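Local coordinates for protein ditrans,polycis-undecaprenyl-diphosphate synthase ((2E,6E)-farnesyl-diphosphate specific) (Acinetobacter baumannii, PDB 6ACS) that probably catalyses the stepwise condensation of eight isopentenyl diphosphates with farnesyl diphosphate, giving undecaprenyl diphosphate, the precursor of the lipid carrier for bacterial cell-wall polysaccharides, at residues V41-V46 / H86-R91; L99-D104 / A114-A119; D177-D182 / I242-I247; M140-N145 / K171-N176. One frame throughout, in Å; residues are numbered along the deposited sequence.

Contact 1: V41-V46 / H86-R91; sequences VLDPIV and HEQIPR
D43 reaches across from helix 42-52 to meet Q88 and R91 on helix 71-95, a polar bridge between two helices of the cis-prenyltransferase fold. The short segments run roughly parallel, their axes 12.7 Å apart at an angle of 24°, a gap bridged here by D43 from one side and the longer Q88 and R91 from the other. One hydrogen bond crosses: Q88 NE2 donates to D43 OD1 at 2.9 Å, using the syn lone pair of that oxygen. It is bent, with an N-H...O angle of 137°, and the oxygen is tilted from the amide plane. The charge contact is of another kind. D43 OD1 lies 3.2 Å from R91 NH2 in a salt bridge, but the carboxylate sits over one face of the guanidinium, offset toward its rim, and no N-H points at the oxygen. A single carboxylate oxygen thus serves both partners. Van der Waals contact is slight: V46 CB lies 4.4 Å from R91 NH2, at the edge of the guanidinium and near its plane, while V46 itself leans on L57 of strand 56-61. R91 has a second acid beyond the contact, E47, which pairs with NH1. The arginine is also tethered within its own helix. A bend at chi3 (35°) brings NE round beside Q88, and R91 NE lies 3.1 Å from Q88 OE1, which it meets in the guanidinium plane as a hydrogen-bond donor.

Contact 2: L99-D104 / A114-A119; sequences LRFIGD and ALMEDA
F101 presents one ring face to M116 and an edge to A119, and so carries most of the join between strand 97-102 and helix 110-123. These are the first two elements of the beta-alpha-beta crossover completed by strand 129-134. M116 lies across the ring. Its CG sits almost exactly over the centre, 3.9 Å from the centroid of the F101 ring and 10° off the normal, a CH-pi contact. CG stands beside the backbone N (chi1 -67°), and from there the methionine chain runs on extended over the ring, carrying SD past its middle. The sulfur therefore meets the F101 ring only obliquely, 4.7 Å from its centroid, in a Met-aromatic contact. Nearer the helix, M116 CB touches F101 CD1 at 3.6 Å. The A119 methyl approaches near the ring plane, its CB 4.0 Å from F101 CE1. The same methyl also meets L99, whose CD2 lies 3.7 Å from A119 CB in one of its two conformers. I85 of helix 71-95 packs on both F101 and A119, and I133 of the neighbouring strand also touches the ring. Polar ties flank the contact, L99 N to T123 OG1 and F101 N to E120 OE2 of the same helix. Between the buried, apolar side chains themselves, dispersion and shape fit do the holding, to which sulfur and ring face may add a weak attraction.

Contact 3: D177-D182 / I242-I247; sequences DLPAVD and IQQEKI
One water joins Q244 of helix 239-252 to the loop at A180 and D182. It accepts from Q244 NE2 at 3.0 Å, and two acceptors of segment 177-182 grip its other side: D182 OD1 at 2.6 Å and A180 O at 2.8 Å. Because more acceptors lie around the water than it has protons, how these are shared between the oxygens is probably not fixed. The direct contact is a light one. The amide nitrogen of Q244 rests against the proline before the water-binding carbonyl, with Q244 NE2 3.3 Å from P179 CB, a van der Waals touch of a polar group on a ring carbon. Q244 gets there by leaving its helix with CG beside the backbone N (chi1 -74°) and then running out extended, so that the amide is delivered at full length. The side chain is poorly ordered, in keeping with so light a hold at the surface. Other bonds join the same parts: D182 OD1 also receives Q241 NE2 from the same C-terminal helix, and A180 N donates to E240 OE2. D182 OD2 is bound by the backbone N of Q11. The arrangement is a water-mediated docking of the C-terminal helix onto the loop that feeds strand 183-186 of the parallel sheet in the cis-prenyltransferase fold.

Contact 4: M140-N145 / K171-N176; sequences MWDIAN and KYVSLN
D142 points from helix 139-155 at S174, and its side chain can be followed outward through the contact. CB leads straight toward the loop, and the first torsion, -171°, places CG anti to the backbone N, which carries the carboxylate out to the loop. D142 CG comes 3.2 Å from S174 OG, but the oxygens do the binding. OD1 takes two bonds from the same serine. The backbone S174 N donates at 3.0 Å, with a nearly straight angle of 165°, to D142 OD1, which accepts with its syn lone pair; in the conformer described, S174 OG also donates to it, at 2.8 Å from well above the carboxylate plane. A water adds a third contact, 2.9 Å from D142 OD1, and links it to the carbonyl of Y172. D142 OD2 stays close to the serine, 3.4 Å from S174 CB, but finds its hydrogen bonds with Y137 OH and Q200 NE2, which also reaches S174 O. V173 CG1 lies 3.8 Å from D142 OD2. So many donors on one buried carboxylate would probably favour its charged form. They also leave it little freedom to rotate. On the loop side N176 ND2 closes back on V173 O at 2.9 Å, with the carbonyl oxygen nearly in the amide plane. I143, next along the helix, packs on I143 of the second subunit, placing this anchor beside the dimer interface. The whole is a type II beta turn, V173 to N176, with L175 in the left-handed region (phi 66°), caught by a helical aspartate at its second residue.

Overall arrangement
Contacts 1 and 2 share the layer formed by helices 71-95 and 110-123, where H86 CE1 lies 3.4 Å from L115 CD1. From the edge strand of contact 2, R100 NH1 makes a 2.8 Å salt bridge to D177 OD1 of contact 3, and W141 CH2 of contact 4 packs 3.3 Å from G103 C. Contacts 3 and 4 adjoin in sequence, because 171-176 runs directly into 177-182, yet their centres are 18 Å apart. Contacts 1 and 4 lie on opposite sides of the chain's centre, about 26 Å between centres. Closest to a predicted site is contact 3, with the A180 side chain about 12 Å from that of E205, a probable magnesium ligand.

Contact 1: V41-V46 / H86-R91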
loop_
_atom_site.group_PDB
_atom_site.type_symbol
_atom_site.label_atom_id
_atom_site.label_comp_id
_atom_site.label_asym_id
_atom_site.label_seq_id
_atom_site.Cartn_x
_atom_site.Cartn_y
_atom_site.Cartn_z
ATOM N N VAL B 41 -15.873 0.226 21.660
ATOM C CA VAL B 41 -16.073 -0.527 20.421
ATOM C C VAL B 41 -14.965 -1.550 20.213
ATOM O O VAL B 41 -15.207 -2.643 19.688
ATOM C CB VAL B 41 -16.184 0.440 19.222
ATOM C CG1 VAL B 41 -16.299 -0.325 17.913
ATOM C CG2 VAL B 41 -17.390 1.346 19.390
ATOM N N LEU B 42 -13.734 -1.198 20.598
ATOM C CA LEU B 42 -12.577 -2.024 20.263
ATOM C C LEU B 42 -12.498 -3.296 21.109
ATOM O O LEU B 42 -12.013 -4.319 20.618
ATOM C CB LEU B 42 -11.295 -1.198 20.397
ATOM C CG LEU B 42 -9.975 -1.817 19.917
ATOM C CD1 LEU B 42 -10.106 -2.249 18.463
ATOM C CD2 LEU B 42 -8.836 -0.822 20.049
ATOM N N ASP B 43 -12.962 -3.264 22.365
ATOM C CA ASP B 43 -12.757 -4.403 23.263
ATOM C C ASP B 43 -13.330 -5.721 22.745
ATOM O O ASP B 43 -12.624 -6.746 22.826
ATOM C CB ASP B 43 -13.328 -4.075 24.647
ATOM C CG ASP B 43 -12.483 -3.076 25.404
ATOM O OD1 ASP B 43 -11.318 -2.842 25.012
ATOM O OD2 ASP B 43 -12.997 -2.519 26.396
ATOM N N PRO B 44 -14.580 -5.794 22.257
ATOM C CA PRO B 44 -15.071 -7.078 21.724
ATOM C C PRO B 44 -14.278 -7.559 20.532
ATOM O O PRO B 44 -14.140 -8.776 20.334
ATOM C CB PRO B 44 -16.523 -6.768 21.322
ATOM C CG PRO B 44 -16.872 -5.509 22.032
ATOM C CD PRO B 44 -15.615 -4.746 22.205
ATOM N N ILE B 45 -13.739 -6.622 19.742
ATOM C CA ILE B 45 -12.931 -6.967 18.576
ATOM C C ILE B 45 -11.621 -7.602 19.017
ATOM O O ILE B 45 -11.192 -8.639 18.489
ATOM C CB ILE B 45 -12.674 -5.709 17.726
ATOM C CG1 ILE B 45 -13.996 -5.047 17.317
ATOM C CG2 ILE B 45 -11.738 -6.012 16.539
ATOM C CD1 ILE B 45 -14.914 -5.914 16.592
ATOM N N VAL B 46 -10.958 -6.967 19.986
ATOM C CA VAL B 46 -9.733 -7.520 20.549
ATOM C C VAL B 46 -9.978 -8.926 21.080
ATOM O O VAL B 46 -9.185 -9.855 20.845
ATOM C CB VAL B 46 -9.198 -6.590 21.651
ATOM C CG1 VAL B 46 -8.060 -7.256 22.383
ATOM C CG2 VAL B 46 -8.782 -5.240 21.054
ATOM N N HIS B 86 -4.239 3.420 30.405
ATOM C CA HIS B 86 -4.369 3.009 31.802
ATOM C C HIS B 86 -5.478 1.980 31.967
ATOM O O HIS B 86 -5.293 0.947 32.621
ATOM C CB HIS B 86 -4.659 4.217 32.695
ATOM C CG HIS B 86 -3.452 5.033 33.035
ATOM N ND1 HIS B 86 -2.320 4.491 33.605
ATOM C CD2 HIS B 86 -3.211 6.361 32.914
ATOM C CE1 HIS B 86 -1.426 5.445 33.803
ATOM N NE2 HIS B 86 -1.943 6.590 33.394
ATOM N N GLU B 87 -6.635 2.237 31.349
ATOM C CA GLU B 87 -7.784 1.346 31.485
ATOM C C GLU B 87 -7.539 -0.007 30.826
ATOM O O GLU B 87 -8.081 -1.023 31.277
ATOM C CB GLU B 87 -9.021 2.025 30.882
ATOM C CG GLU B 87 -10.304 1.205 30.895
ATOM C CD GLU B 87 -11.507 1.990 30.378
ATOM O OE1 GLU B 87 -11.364 3.206 30.126
ATOM O OE2 GLU B 87 -12.595 1.391 30.219
ATOM N N GLN B 88 -6.719 -0.048 29.778
ATOM C CA GLN B 88 -6.523 -1.283 29.029
ATOM C C GLN B 88 -5.447 -2.200 29.605
ATOM O O GLN B 88 -5.506 -3.413 29.371
ATOM C CB GLN B 88 -6.201 -0.964 27.565
ATOM C CG GLN B 88 -7.400 -0.440 26.781
ATOM C CD GLN B 88 -8.493 -1.488 26.618
ATOM O OE1 GLN B 88 -8.212 -2.682 26.519
ATOM N NE2 GLN B 88 -9.745 -1.044 26.604
ATOM N N ILE B 89 -4.452 -1.661 30.321
ATOM C CA ILE B 89 -3.376 -2.521 30.839
ATOM C C ILE B 89 -3.903 -3.774 31.554
ATOM O O ILE B 89 -3.434 -4.881 31.240
ATOM C CB ILE B 89 -2.406 -1.698 31.700
ATOM C CG1 ILE B 89 -1.579 -0.770 30.805
ATOM C CG2 ILE B 89 -1.510 -2.613 32.519
ATOM C CD1 ILE B 89 -0.792 0.279 31.553
ATOM N N PRO B 90 -4.855 -3.684 32.498
ATOM C CA PRO B 90 -5.327 -4.917 33.158
ATOM C C PRO B 90 -6.008 -5.892 32.215
ATOM O O PRO B 90 -5.867 -7.109 32.390
ATOM C CB PRO B 90 -6.311 -4.393 34.217
ATOM C CG PRO B 90 -5.936 -2.975 34.426
ATOM C CD PRO B 90 -5.490 -2.489 33.084
ATOM N N ARG B 91 -6.742 -5.395 31.217
ATOM C CA ARG B 91 -7.336 -6.289 30.226
ATOM C C ARG B 91 -6.257 -7.004 29.424
ATOM O O ARG B 91 -6.386 -8.196 29.105
ATOM C CB ARG B 91 -8.269 -5.504 29.301
ATOM C CG ARG B 91 -9.597 -5.107 29.940
ATOM C CD ARG B 91 -10.432 -4.247 29.003
ATOM N NE ARG B 91 -10.272 -4.650 27.608
ATOM C CZ ARG B 91 -10.987 -5.601 27.018
ATOM N NH1 ARG B 91 -11.919 -6.252 27.703
ATOM N NH2 ARG B 91 -10.770 -5.903 25.743
#

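Contact 2: L99-D104 / A114-A119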
loop_
_atom_site.group_PDB
_atom_site.type_symbol
_atom_site.label_atom_id
_atom_site.label_comp_id
_atom_site.label_asym_id
_atom_site.label_seq_id
_atom_site.Cartn_x
_atom_site.Cartn_y
_atom_site.Cartn_z
ATOM N N LEU B 99 1.014 -5.016 24.446
ATOM C CA LEU B 99 0.694 -3.711 23.888
ATOM C C LEU B 99 1.923 -3.096 23.230
ATOM O O LEU B 99 3.030 -3.146 23.781
ATOM C CB LEU B 99 0.174 -2.786 24.987
ATOM C CG LEU B 99 -0.529 -1.491 24.596
ATOM C CD1 LEU B 99 -1.615 -1.755 23.566
ATOM C CD2 LEU B 99 -1.112 -0.852 25.841
ATOM N N ARG B 100 1.719 -2.498 22.054
ATOM C CA ARG B 100 2.786 -1.838 21.317
ATOM C C ARG B 100 2.250 -0.535 20.739
ATOM O O ARG B 100 1.048 -0.393 20.507
ATOM C CB ARG B 100 3.306 -2.761 20.203
ATOM C CG ARG B 100 4.564 -2.273 19.529
ATOM C CD ARG B 100 5.030 -3.207 18.412
ATOM N NE ARG B 100 5.375 -4.544 18.880
ATOM C CZ ARG B 100 6.109 -5.410 18.186
ATOM N NH1 ARG B 100 6.584 -5.071 16.992
ATOM N NH2 ARG B 100 6.369 -6.613 18.683
ATOM N N PHE B 101 3.145 0.431 20.525
ATOM C CA PHE B 101 2.765 1.693 19.911
ATOM C C PHE B 101 3.686 1.955 18.731
ATOM O O PHE B 101 4.887 1.672 18.803
ATOM C CB PHE B 101 2.837 2.838 20.923
ATOM C CG PHE B 101 1.989 2.599 22.129
ATOM C CD1 PHE B 101 2.514 1.944 23.233
ATOM C CD2 PHE B 101 0.647 2.963 22.129
ATOM C CE1 PHE B 101 1.727 1.689 24.348
ATOM C CE2 PHE B 101 -0.158 2.711 23.249
ATOM C CZ PHE B 101 0.388 2.073 24.350
ATOM N N ILE B 102 3.112 2.438 17.628
ATOM C CA ILE B 102 3.932 2.849 16.491
ATOM C C ILE B 102 3.607 4.294 16.152
ATOM O O ILE B 102 2.511 4.791 16.438
ATOM C CB ILE B 102 3.745 1.964 15.244
ATOM C CG1 ILE B 102 2.270 1.956 14.843
ATOM C CG2 ILE B 102 4.289 0.545 15.511
ATOM C CD1 ILE B 102 1.979 1.098 13.600
ATOM N N GLY B 103 4.579 4.972 15.553
ATOM C CA GLY B 103 4.441 6.367 15.202
ATOM C C GLY B 103 5.573 7.198 15.758
ATOM O O GLY B 103 6.466 6.714 16.454
ATOM N N ASP B 104 5.525 8.480 15.425
ATOM C CA ASP B 104 6.535 9.446 15.826
ATOM C C ASP B 104 6.326 9.793 17.287
ATOM O O ASP B 104 5.235 10.226 17.676
ATOM C CB ASP B 104 6.408 10.673 14.932
ATOM C CG ASP B 104 7.518 11.694 15.130
ATOM O OD1 ASP B 104 8.376 11.570 16.035
ATOM O OD2 ASP B 104 7.512 12.650 14.329
ATOM N N ALA B 114 6.266 8.224 28.421
ATOM C CA ALA B 114 6.580 7.361 29.555
ATOM C C ALA B 114 5.493 6.315 29.764
ATOM O O ALA B 114 5.790 5.151 30.061
ATOM C CB ALA B 114 6.777 8.206 30.817
ATOM N N LEU B 115 4.225 6.708 29.596
ATOM C CA LEU B 115 3.139 5.755 29.755
ATOM C C LEU B 115 3.182 4.678 28.677
ATOM O O LEU B 115 2.933 3.503 28.965
ATOM C CB LEU B 115 1.804 6.493 29.733
ATOM C CG LEU B 115 0.541 5.647 29.887
ATOM C CD1 LEU B 115 0.616 4.767 31.134
ATOM C CD2 LEU B 115 -0.672 6.551 29.938
ATOM N N MET B 116 3.494 5.058 27.434
ATOM C CA MET B 116 3.657 4.076 26.362
ATOM C C MET B 116 4.781 3.095 26.676
ATOM O O MET B 116 4.636 1.880 26.485
ATOM C CB MET B 116 3.937 4.779 25.036
ATOM C CG MET B 116 2.794 5.605 24.493
ATOM S SD MET B 116 3.329 6.450 22.994
ATOM C CE MET B 116 1.752 6.956 22.310
ATOM N N GLU B 117 5.931 3.614 27.119
ATOM C CA GLU B 117 7.044 2.729 27.463
ATOM C C GLU B 117 6.662 1.779 28.593
ATOM O O GLU B 117 6.970 0.576 28.545
ATOM C CB GLU B 117 8.265 3.565 27.835
ATOM C CG GLU B 117 8.778 4.365 26.664
ATOM C CD GLU B 117 9.766 5.439 27.067
ATOM O OE1 GLU B 117 9.827 5.792 28.266
ATOM O OE2 GLU B 117 10.473 5.945 26.175
ATOM N N ASP B 118 5.972 2.300 29.608
ATOM C CA ASP B 118 5.542 1.482 30.735
ATOM C C ASP B 118 4.554 0.408 30.296
ATOM O O ASP B 118 4.641 -0.739 30.743
ATOM C CB ASP B 118 4.925 2.373 31.816
ATOM C CG ASP B 118 5.926 3.345 32.423
ATOM O OD1 ASP B 118 7.148 3.142 32.254
ATOM O OD2 ASP B 118 5.483 4.316 33.076
ATOM N N ALA B 119 3.604 0.757 29.423
ATOM C CA ALA B 119 2.635 -0.229 28.954
ATOM C C ALA B 119 3.316 -1.331 28.153
ATOM O O ALA B 119 2.998 -2.525 28.311
ATOM C CB ALA B 119 1.550 0.451 28.113
#

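Contact 3: D177-D182 / I242-I247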
loop_
_atom_site.group_PDB
_atom_site.type_symbol
_atom_site.label_atom_id
_atom_site.label_comp_id
_atom_site.label_asym_id
_atom_site.label_seq_id
_atom_site.Cartn_x
_atom_site.Cartn_y
_atom_site.Cartn_z
ATOM N N ASP B 177 8.791 -7.513 12.936
ATOM C CA ASP B 177 8.895 -8.809 13.598
ATOM C C ASP B 177 7.540 -9.491 13.725
ATOM O O ASP B 177 7.458 -10.576 14.312
ATOM C CB ASP B 177 9.554 -8.655 14.970
ATOM C CG ASP B 177 8.780 -7.729 15.895
ATOM O OD1 ASP B 177 8.202 -6.727 15.416
ATOM O OD2 ASP B 177 8.815 -7.966 17.111
ATOM N N LEU B 178 6.485 -8.871 13.221
ATOM C CA LEU B 178 5.152 -9.453 13.204
ATOM C C LEU B 178 4.807 -9.895 11.790
ATOM O O LEU B 178 5.440 -9.453 10.824
ATOM C CB LEU B 178 4.112 -8.440 13.703
ATOM C CG LEU B 178 4.285 -7.944 15.141
ATOM C CD1 LEU B 178 3.225 -6.894 15.463
ATOM C CD2 LEU B 178 4.211 -9.101 16.142
ATOM N N PRO B 179 3.816 -10.776 11.622
ATOM C CA PRO B 179 3.390 -11.143 10.262
ATOM C C PRO B 179 2.945 -9.914 9.487
ATOM O O PRO B 179 2.481 -8.937 10.070
ATOM C CB PRO B 179 2.206 -12.093 10.502
ATOM C CG PRO B 179 2.379 -12.593 11.894
ATOM C CD PRO B 179 3.025 -11.461 12.655
ATOM N N ALA B 180 3.070 -9.974 8.155
ATOM C CA ALA B 180 2.543 -8.894 7.328
ATOM C C ALA B 180 1.033 -8.831 7.499
ATOM O O ALA B 180 0.397 -9.828 7.822
ATOM C CB ALA B 180 2.889 -9.087 5.850
ATOM N N VAL B 181 0.473 -7.646 7.289
ATOM C CA VAL B 181 -0.972 -7.455 7.431
ATOM C C VAL B 181 -1.691 -8.264 6.359
ATOM O O VAL B 181 -1.414 -8.126 5.160
ATOM C CB VAL B 181 -1.347 -5.966 7.345
ATOM C CG1 VAL B 181 -2.894 -5.790 7.358
ATOM C CG2 VAL B 181 -0.710 -5.182 8.498
ATOM N N ASP B 182 -2.607 -9.132 6.795
ATOM C CA ASP B 182 -3.407 -9.966 5.902
ATOM C C ASP B 182 -4.739 -9.341 5.567
ATOM O O ASP B 182 -5.290 -9.586 4.473
ATOM C CB ASP B 182 -3.715 -11.315 6.554
ATOM C CG ASP B 182 -2.505 -12.123 6.808
ATOM O OD1 ASP B 182 -1.659 -12.248 5.896
ATOM O OD2 ASP B 182 -2.403 -12.645 7.923
ATOM N N ILE B 242 1.686 -18.475 3.014
ATOM C CA ILE B 242 1.975 -19.892 2.814
ATOM C C ILE B 242 3.212 -20.295 3.611
ATOM O O ILE B 242 3.238 -21.355 4.258
ATOM C CB ILE B 242 2.130 -20.189 1.310
ATOM C CG1 ILE B 242 0.779 -20.004 0.599
ATOM C CG2 ILE B 242 2.688 -21.588 1.092
ATOM C CD1 ILE B 242 0.870 -19.958 -0.908
ATOM N N GLN B 243 4.239 -19.437 3.616
ATOM C CA GLN B 243 5.440 -19.763 4.384
ATOM C C GLN B 243 5.188 -19.688 5.891
ATOM O O GLN B 243 5.725 -20.501 6.657
ATOM C CB GLN B 243 6.592 -18.845 3.974
ATOM C CG GLN B 243 7.003 -18.977 2.506
ATOM C CD GLN B 243 7.153 -20.430 2.042
ATOM O OE1 GLN B 243 6.718 -20.786 0.943
ATOM N NE2 GLN B 243 7.779 -21.268 2.870
ATOM N N GLN B 244 4.376 -18.725 6.336
ATOM C CA GLN B 244 3.997 -18.651 7.744
ATOM C C GLN B 244 3.287 -19.919 8.184
ATOM O O GLN B 244 3.528 -20.425 9.285
ATOM C CB GLN B 244 3.086 -17.451 7.993
ATOM C CG GLN B 244 3.757 -16.103 7.970
ATOM C CD GLN B 244 2.750 -14.979 7.835
ATOM O OE1 GLN B 244 1.543 -15.216 7.749
ATOM N NE2 GLN B 244 3.240 -13.747 7.811
ATOM N N GLU B 245 2.390 -20.434 7.342
ATOM C CA GLU B 245 1.654 -21.641 7.698
ATOM C C GLU B 245 2.568 -22.859 7.717
ATOM O O GLU B 245 2.441 -23.716 8.601
ATOM C CB GLU B 245 0.480 -21.833 6.737
ATOM C CG GLU B 245 -0.568 -20.730 6.876
ATOM C CD GLU B 245 -1.640 -20.768 5.803
ATOM O OE1 GLU B 245 -1.609 -21.678 4.945
ATOM O OE2 GLU B 245 -2.519 -19.880 5.818
ATOM N N LYS B 246 3.504 -22.948 6.765
ATOM C CA LYS B 246 4.510 -24.008 6.826
ATOM C C LYS B 246 5.270 -23.964 8.150
ATOM O O LYS B 246 5.431 -24.990 8.827
ATOM C CB LYS B 246 5.479 -23.891 5.650
ATOM C CG LYS B 246 4.942 -24.461 4.353
ATOM C CD LYS B 246 5.878 -24.179 3.189
ATOM C CE LYS B 246 5.274 -24.663 1.877
ATOM N NZ LYS B 246 6.079 -24.241 0.698
ATOM N N ILE B 247 5.721 -22.772 8.543
ATOM C CA ILE B 247 6.493 -22.642 9.774
ATOM C C ILE B 247 5.646 -22.986 10.995
ATOM O O ILE B 247 6.110 -23.676 11.909
ATOM C CB ILE B 247 7.100 -21.231 9.871
ATOM C CG1 ILE B 247 8.310 -21.137 8.948
ATOM C CG2 ILE B 247 7.496 -20.900 11.298
ATOM C CD1 ILE B 247 9.253 -22.315 9.079
HETATM O O HOH W 1 0.683 -12.448 6.983
#

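Contact 4: M140-N145 / K171-N176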
loop_
_atom_site.group_PDB
_atom_site.type_symbol
_atom_site.label_atom_id
_atom_site.label_comp_id
_atom_site.label_asym_id
_atom_site.label_seq_id
_atom_site.Cartn_x
_atom_site.Cartn_y
_atom_site.Cartn_z
ATOM N N MET B 140 3.852 6.862 5.212
ATOM C CA MET B 140 4.976 7.558 4.611
ATOM C C MET B 140 6.005 7.944 5.658
ATOM O O MET B 140 7.210 7.813 5.412
ATOM C CB MET B 140 4.492 8.794 3.858
ATOM C CG MET B 140 3.745 8.428 2.576
ATOM S SD MET B 140 3.232 9.908 1.637
ATOM C CE MET B 140 1.838 10.483 2.582
ATOM N N TRP B 141 5.549 8.462 6.808
ATOM C CA TRP B 141 6.477 8.788 7.886
ATOM C C TRP B 141 7.296 7.564 8.263
ATOM O O TRP B 141 8.508 7.658 8.446
ATOM C CB TRP B 141 5.728 9.315 9.121
ATOM C CG TRP B 141 6.643 9.319 10.325
ATOM C CD1 TRP B 141 7.507 10.308 10.692
ATOM C CD2 TRP B 141 6.837 8.248 11.257
ATOM N NE1 TRP B 141 8.219 9.924 11.815
ATOM C CE2 TRP B 141 7.823 8.665 12.178
ATOM C CE3 TRP B 141 6.259 6.982 11.416
ATOM C CZ2 TRP B 141 8.260 7.853 13.219
ATOM C CZ3 TRP B 141 6.699 6.171 12.460
ATOM C CH2 TRP B 141 7.681 6.618 13.350
ATOM N N ASP B 142 6.630 6.415 8.389
ATOM C CA ASP B 142 7.264 5.153 8.788
ATOM C C ASP B 142 8.368 4.779 7.806
ATOM O O ASP B 142 9.504 4.466 8.199
ATOM C CB ASP B 142 6.145 4.086 8.844
ATOM C CG ASP B 142 6.560 2.734 9.445
ATOM O OD1 ASP B 142 7.713 2.536 9.883
ATOM O OD2 ASP B 142 5.660 1.842 9.502
ATOM N N ILE B 143 8.047 4.851 6.511
ATOM C CA ILE B 143 8.997 4.517 5.460
ATOM C C ILE B 143 10.170 5.494 5.448
ATOM O O ILE B 143 11.336 5.084 5.348
ATOM C CB ILE B 143 8.249 4.476 4.118
ATOM C CG1 ILE B 143 7.414 3.186 4.041
ATOM C CG2 ILE B 143 9.209 4.604 2.929
ATOM C CD1 ILE B 143 6.283 3.243 3.018
ATOM N N ALA B 144 9.893 6.800 5.550
ATOM C CA ALA B 144 10.991 7.766 5.524
ATOM C C ALA B 144 11.837 7.677 6.793
ATOM O O ALA B 144 13.043 7.920 6.751
ATOM C CB ALA B 144 10.455 9.195 5.302
ATOM N N ASN B 145 11.225 7.308 7.920
ATOM C CA ASN B 145 11.967 7.087 9.159
ATOM C C ASN B 145 12.911 5.893 9.027
ATOM O O ASN B 145 14.066 5.946 9.483
ATOM C CB ASN B 145 10.967 6.870 10.299
ATOM C CG ASN B 145 11.642 6.674 11.641
ATOM O OD1 ASN B 145 11.625 5.582 12.219
ATOM N ND2 ASN B 145 12.228 7.727 12.147
ATOM N N LYS B 171 13.947 -4.334 7.722
ATOM C CA LYS B 171 14.233 -4.471 9.145
ATOM C C LYS B 171 14.127 -3.153 9.899
ATOM O O LYS B 171 14.216 -3.159 11.128
ATOM C CB LYS B 171 15.615 -5.090 9.364
ATOM C CG LYS B 171 15.764 -6.496 8.783
ATOM C CD LYS B 171 14.785 -7.449 9.458
ATOM C CE LYS B 171 15.039 -8.893 9.070
ATOM N NZ LYS B 171 13.904 -9.772 9.456
ATOM N N TYR B 172 13.934 -2.043 9.200
ATOM C CA TYR B 172 13.823 -0.730 9.820
ATOM C C TYR B 172 12.400 -0.182 9.818
ATOM O O TYR B 172 12.152 0.877 10.411
ATOM C CB TYR B 172 14.738 0.255 9.088
ATOM C CG TYR B 172 16.206 -0.079 9.235
ATOM C CD1 TYR B 172 16.832 -0.969 8.367
ATOM C CD2 TYR B 172 16.969 0.511 10.240
ATOM C CE1 TYR B 172 18.195 -1.267 8.488
ATOM C CE2 TYR B 172 18.333 0.223 10.368
ATOM C CZ TYR B 172 18.935 -0.661 9.485
ATOM O OH TYR B 172 20.281 -0.963 9.597
ATOM N N VAL B 173 11.477 -0.872 9.189
ATOM C CA VAL B 173 10.071 -0.481 9.087
ATOM C C VAL B 173 9.333 -1.007 10.307
ATOM O O VAL B 173 9.638 -2.098 10.796
ATOM C CB VAL B 173 9.450 -1.048 7.797
ATOM C CG1 VAL B 173 7.963 -0.577 7.658
ATOM C CG2 VAL B 173 10.278 -0.619 6.568
ATOM N N SER B 174 8.342 -0.252 10.798
ATOM C CA SER B 174 7.631 -0.688 12.004
ATOM C C SER B 174 6.975 -2.058 11.809
ATOM O O SER B 174 6.563 -2.433 10.702
ATOM C CB SER B 174 6.555 0.338 12.406
ATOM O OG SER B 174 7.072 1.648 12.443
ATOM N N LEU B 175 6.902 -2.824 12.910
ATOM C CA LEU B 175 6.213 -4.119 12.980
ATOM C C LEU B 175 6.864 -5.199 12.116
ATOM O O LEU B 175 6.205 -6.174 11.730
ATOM C CB LEU B 175 4.724 -3.990 12.619
ATOM C CG LEU B 175 3.992 -2.936 13.475
ATOM C CD1 LEU B 175 2.506 -2.985 13.199
ATOM C CD2 LEU B 175 4.293 -3.138 14.961
ATOM N N ASN B 176 8.157 -5.078 11.820
ATOM C CA ASN B 176 8.778 -6.068 10.949
ATOM C C ASN B 176 8.939 -7.425 11.621
ATOM O O ASN B 176 9.245 -8.399 10.929
ATOM C CB ASN B 176 10.140 -5.586 10.441
ATOM C CG ASN B 176 11.138 -5.355 11.553
ATOM O OD1 ASN B 176 11.708 -6.313 12.102
ATOM N ND2 ASN B 176 11.398 -4.083 11.867
HETATM O O HOH W 2 10.427 3.144 10.821
#